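Local coordinates for putative cell invasion protein with MAC/Perforin domain (PDB 3KK7) that is of unknown function but carries a membrane-attack complex/perforin domain, as in pore-forming immune proteins and toxins, and may act at cell membranes, at residues D54-S59 with V80-L85; E87-Y92 with L180-A185. All blocks are in the same frame, centred on the assembly; numbering follows the deposited sequence.

In the fold
From the N terminus, contact 1 closes first: the turn leading into strand 58-60 meets the residues that start helix 82-88, shutting a short loop of twenty residues that holds strand 75-76. The chain then runs down that helix into contact 2, whose far larger loop leaves along strand 93-108, passes through helix 133-146 and comes back by strand 157-173 to helix 177-186. The two loops follow in series, neither nested nor crossing, and helix 82-88 serves both. Their centres lie 10 Å apart, and Val-80 and Leu-85 of contact 1 pack on Ile-183 of contact 2. Contact 1 ties the helix start to the turn before strand 58-60; contact 2 ties the residues after it to helix 177-186.

Contact 1: residues D54-S59 with V80-L85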
# COMPACT_ATOMS: atom_id res chain seq x y z
N ASP A 54 20.30 -1.99 3.98
CA ASP A 54 19.21 -2.62 4.73
C ASP A 54 17.82 -2.06 4.44
O ASP A 54 16.87 -2.56 5.00
CB ASP A 54 19.43 -2.52 6.26
CG ASP A 54 20.65 -3.28 6.75
OD1 ASP A 54 20.88 -4.44 6.35
OD2 ASP A 54 21.35 -2.70 7.60
N PHE A 55 17.66 -1.01 3.63
CA PHE A 55 16.31 -0.49 3.38
C PHE A 55 15.56 -1.30 2.33
O PHE A 55 14.35 -1.17 2.20
CB PHE A 55 16.33 0.98 2.98
CG PHE A 55 16.91 1.85 4.02
CD1 PHE A 55 16.18 2.20 5.12
CD2 PHE A 55 18.21 2.28 3.93
CE1 PHE A 55 16.73 2.98 6.11
CE2 PHE A 55 18.77 3.07 4.94
CZ PHE A 55 18.03 3.41 6.02
N LEU A 56 16.28 -2.13 1.59
CA LEU A 56 15.68 -2.84 0.48
C LEU A 56 14.65 -3.83 1.01
O LEU A 56 14.89 -4.50 1.99
CB LEU A 56 16.76 -3.56 -0.33
CG LEU A 56 16.43 -3.78 -1.80
CD1 LEU A 56 16.27 -2.47 -2.55
CD2 LEU A 56 17.55 -4.65 -2.43
N GLY A 57 13.50 -3.88 0.37
CA GLY A 57 12.42 -4.79 0.76
C GLY A 57 11.63 -4.36 1.99
O GLY A 57 10.82 -5.16 2.52
N CYS A 58 11.90 -3.14 2.47
CA CYS A 58 11.12 -2.56 3.56
C CYS A 58 9.95 -1.76 3.04
O CYS A 58 9.96 -1.27 1.92
CB CYS A 58 11.94 -1.63 4.45
SG CYS A 58 13.12 -2.54 5.41
N SER A 59 8.95 -1.64 3.89
CA SER A 59 7.83 -0.79 3.59
C SER A 59 8.29 0.67 3.61
O SER A 59 9.29 1.04 4.26
CB SER A 59 6.73 -1.02 4.60
OG SER A 59 7.22 -0.67 5.89
N VAL A 80 10.01 -7.95 2.88
CA VAL A 80 10.79 -9.09 2.43
C VAL A 80 11.82 -9.43 3.49
O VAL A 80 12.50 -8.54 4.00
CB VAL A 80 11.50 -8.84 1.09
CG1 VAL A 80 12.16 -10.12 0.62
CG2 VAL A 80 10.50 -8.36 0.03
N ASN A 81 11.90 -10.72 3.85
CA ASN A 81 13.02 -11.21 4.66
C ASN A 81 14.26 -11.36 3.76
O ASN A 81 14.53 -12.45 3.25
CB ASN A 81 12.67 -12.53 5.35
CG ASN A 81 13.79 -13.03 6.28
OD1 ASN A 81 14.91 -12.57 6.20
ND2 ASN A 81 13.47 -13.97 7.15
N MSE A 82 15.00 -10.26 3.59
CA MSE A 82 16.18 -10.17 2.73
C MSE A 82 17.31 -11.11 3.10
O MSE A 82 17.95 -11.68 2.23
CB MSE A 82 16.73 -8.74 2.73
CG MSE A 82 15.82 -7.75 2.05
SE MSE A 82 15.51 -8.10 0.13
CE MSE A 82 17.36 -7.92 -0.42
N LYS A 83 17.59 -11.25 4.38
CA LYS A 83 18.65 -12.14 4.81
C LYS A 83 18.30 -13.56 4.35
O LYS A 83 19.14 -14.25 3.78
CB LYS A 83 18.87 -12.06 6.32
CG LYS A 83 19.76 -13.19 6.90
CD LYS A 83 19.97 -13.04 8.42
CE LYS A 83 21.11 -13.93 8.96
NZ LYS A 83 20.73 -15.36 9.09
N LYS A 84 17.07 -13.99 4.58
CA LYS A 84 16.68 -15.33 4.17
C LYS A 84 16.70 -15.50 2.65
O LYS A 84 17.16 -16.51 2.14
CB LYS A 84 15.30 -15.68 4.70
CG LYS A 84 14.94 -17.18 4.56
CD LYS A 84 13.46 -17.40 4.87
CE LYS A 84 13.11 -18.88 4.86
NZ LYS A 84 12.22 -19.23 6.02
N LEU A 85 16.21 -14.50 1.94
CA LEU A 85 16.16 -14.56 0.48
C LEU A 85 17.56 -14.68 -0.10
O LEU A 85 17.79 -15.49 -0.98
CB LEU A 85 15.46 -13.33 -0.11
CG LEU A 85 15.39 -13.18 -1.64
CD1 LEU A 85 14.51 -14.22 -2.29
CD2 LEU A 85 14.89 -11.76 -1.96
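The flat group that counts across this contact is the Gly-57 peptide: Val-80 N lies in the plane of its carbonyl, 2.9 Å from Gly-57 O, and the N-H points almost straight at the oxygen (168°). Another flat group, the Asn-81 carboxamide, sits at the N-cap of helix 82-88. There the backbone N of Lys-84 stands well above the carbonyl plane, 3.1 Å from Asn-81 OD1, so the cap is made over a face rather than on a lone pair.

The rest is packing. Met-82, built as selenomethionine, has CG anti to its carbonyl carbon (chi1 -68°) and then bends twice, which folds the chain back over the turn. Its CG comes to 3.4 Å from Leu-56 O, and the terminal CE meets Leu-56 CD2 at 3.8 Å, the two side chains crossing at a slant. Both also lean on Leu-173 of strand 157-173. Val-80 lays CB and CG2 against the Gly-57 backbone.

Phe-55 to Cys-58 form a type II turn with Gly-57 at its third position, where phi is positive (76°). A beta carbon on that residue would aim into Val-80 and the selenium, so glycine suits both the turn and the close fit. Gly-57 and Cys-58 also make backbone hydrogen bonds with Leu-213 of strand 211-218, joining the turn to the central MACPF sheet. The straight Val-80 bond, beside a further backbone bond of Gly-57 with Val-79, therefore fixes how closely turn and helix start approach, while Leu-56 and Met-82 pack the two together, Leu-173 supplying the sheet side.

Contact 2: residues E87-Y92 with L180-A185; sequences ERYPSY and LRKIAA. With EDO (1,2-ethanediol), chain E.
A chi1 of -52° swings the Tyr-89 ring out on the side of its backbone N and brings its hydroxyl end up to Lys-182. In the lysine, the bend at chi2 sets CD and CE against that hydroxyl, and the bend at chi4 turns only NZ, on the diol's side. Ile-183 is extended beyond CG1 (chi2 177°), and this carries CD1 out from helix 177-186 to the second tyrosine, Tyr-92.

The touches are mostly carbon on ring or carbon on hydroxyl. Lys-182 CE comes to 3.6 Å from Tyr-89 OH, and Lys-182 CD lies 4.0 Å from Tyr-92 OH; the lysine crosses both tyrosines at about a right angle. Ile-183 CD1 arrives at the edge of the Tyr-92 ring, near its plane, 4.0 Å from Tyr-92 CD1. Leu-85 of helix 82-88 packs on both Tyr-92 and Ile-183, on the buried side. On the Tyr-89 ring, Arg-88 CG sits 3.5 Å above one face, over the ring centre.

At the more open end a 1,2-ethanediol, probably from the crystallisation liquor, links two tyrosine hydroxyls. Its O1 is hydrogen-bonded to Tyr-89 OH at 2.8 Å, with either as donor, and stands over one face of the Arg-88 guanidinium; Tyr-187 OH also hydrogen-bonds the diol. A leucine in place of Tyr-89 would probably leave the diol without this hydroxyl partner and the end of Lys-182 freer to swing.

Helix 177-186 also packs on helix 529-535, Lys-182 itself touching Thr-530, so the contact lies where the MACPF region adjoins the C-terminal part of the chain. With no direct hydrogen bond between the segments, the fit rests on shape, and the lysine end is probably its more adaptable part.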
# COMPACT_ATOMS: atom_id res chain seq x y z
N GLU A 87 20.33 -15.68 1.24
CA GLU A 87 20.94 -16.94 1.59
C GLU A 87 20.65 -18.08 0.60
O GLU A 87 21.45 -19.01 0.46
CB GLU A 87 20.54 -17.33 3.02
CG GLU A 87 21.47 -16.66 4.06
CD GLU A 87 20.91 -16.66 5.47
OE1 GLU A 87 19.85 -17.30 5.71
OE2 GLU A 87 21.56 -16.03 6.34
N ARG A 88 19.53 -17.99 -0.10
CA ARG A 88 19.15 -18.96 -1.13
C ARG A 88 19.46 -18.45 -2.56
O ARG A 88 20.01 -19.18 -3.38
CB ARG A 88 17.66 -19.25 -0.97
CG ARG A 88 17.08 -20.24 -1.93
CD ARG A 88 17.56 -21.62 -1.69
NE ARG A 88 16.86 -22.44 -2.66
CZ ARG A 88 15.83 -23.24 -2.40
NH1 ARG A 88 15.41 -23.42 -1.16
NH2 ARG A 88 15.25 -23.89 -3.39
N TYR A 89 19.10 -17.19 -2.84
CA TYR A 89 19.27 -16.58 -4.16
C TYR A 89 20.01 -15.24 -4.07
O TYR A 89 19.39 -14.18 -4.11
CB TYR A 89 17.89 -16.34 -4.80
CG TYR A 89 16.97 -17.52 -4.83
CD1 TYR A 89 17.30 -18.67 -5.51
CD2 TYR A 89 15.75 -17.46 -4.21
CE1 TYR A 89 16.45 -19.75 -5.54
CE2 TYR A 89 14.87 -18.51 -4.25
CZ TYR A 89 15.21 -19.65 -4.91
OH TYR A 89 14.31 -20.69 -4.92
N PRO A 90 21.34 -15.26 -3.97
CA PRO A 90 22.08 -13.99 -3.80
C PRO A 90 21.92 -12.95 -4.92
O PRO A 90 22.17 -11.75 -4.71
CB PRO A 90 23.56 -14.41 -3.71
CG PRO A 90 23.60 -15.88 -3.90
CD PRO A 90 22.20 -16.45 -3.88
N SER A 91 21.53 -13.42 -6.11
CA SER A 91 21.44 -12.53 -7.27
C SER A 91 20.14 -11.70 -7.25
O SER A 91 19.99 -10.88 -8.10
CB SER A 91 21.53 -13.34 -8.57
OG SER A 91 20.34 -14.09 -8.78
N TYR A 92 19.24 -11.90 -6.28
CA TYR A 92 18.04 -11.07 -6.16
C TYR A 92 18.36 -9.62 -5.79
O TYR A 92 17.52 -8.75 -5.96
CB TYR A 92 17.03 -11.65 -5.14
CG TYR A 92 16.04 -12.66 -5.72
CD1 TYR A 92 14.66 -12.49 -5.59
CD2 TYR A 92 16.50 -13.78 -6.42
CE1 TYR A 92 13.76 -13.42 -6.14
CE2 TYR A 92 15.62 -14.69 -6.96
CZ TYR A 92 14.26 -14.52 -6.82
OH TYR A 92 13.44 -15.47 -7.38
N LEU A 180 8.82 -12.02 -7.77
CA LEU A 180 7.94 -11.47 -6.75
C LEU A 180 7.03 -12.55 -6.19
O LEU A 180 6.78 -12.63 -4.98
CB LEU A 180 7.13 -10.29 -7.28
CG LEU A 180 7.91 -9.00 -7.60
CD1 LEU A 180 6.95 -7.91 -7.99
CD2 LEU A 180 8.79 -8.54 -6.47
N ARG A 181 6.58 -13.45 -7.04
CA ARG A 181 5.71 -14.49 -6.51
C ARG A 181 6.46 -15.44 -5.58
O ARG A 181 5.93 -15.82 -4.53
CB ARG A 181 4.94 -15.20 -7.61
CG ARG A 181 3.61 -14.47 -7.90
CD ARG A 181 2.71 -15.29 -8.83
NE ARG A 181 3.36 -15.39 -10.14
CZ ARG A 181 3.22 -14.51 -11.12
NH1 ARG A 181 2.44 -13.44 -10.99
NH2 ARG A 181 3.88 -14.70 -12.26
N LYS A 182 7.69 -15.80 -5.94
CA LYS A 182 8.51 -16.65 -5.09
C LYS A 182 8.67 -15.99 -3.73
O LYS A 182 8.58 -16.69 -2.70
CB LYS A 182 9.91 -16.84 -5.67
CG LYS A 182 10.07 -18.05 -6.51
CD LYS A 182 11.38 -18.73 -6.26
CE LYS A 182 11.39 -20.04 -6.95
NZ LYS A 182 10.34 -21.00 -6.45
N ILE A 183 8.91 -14.67 -3.73
CA ILE A 183 9.11 -13.92 -2.48
C ILE A 183 7.84 -13.97 -1.64
O ILE A 183 7.90 -14.24 -0.43
CB ILE A 183 9.54 -12.50 -2.74
CG1 ILE A 183 10.94 -12.47 -3.32
CG2 ILE A 183 9.53 -11.65 -1.47
CD1 ILE A 183 11.44 -11.05 -3.70
N ALA A 184 6.70 -13.76 -2.29
CA ALA A 184 5.38 -13.77 -1.64
C ALA A 184 5.12 -15.11 -0.93
O ALA A 184 4.75 -15.14 0.26
CB ALA A 184 4.26 -13.45 -2.63
N ALA A 185 5.34 -16.19 -1.68
CA ALA A 185 5.17 -17.58 -1.22
C ALA A 185 6.00 -17.98 0.00
O ALA A 185 5.49 -18.70 0.89
CB ALA A 185 5.51 -18.55 -2.41
C1 EDO E . 11.74 -21.64 -2.35
O1 EDO E . 12.88 -20.80 -2.54
C2 EDO E . 11.03 -21.85 -3.68
O2 EDO E . 11.70 -22.84 -4.47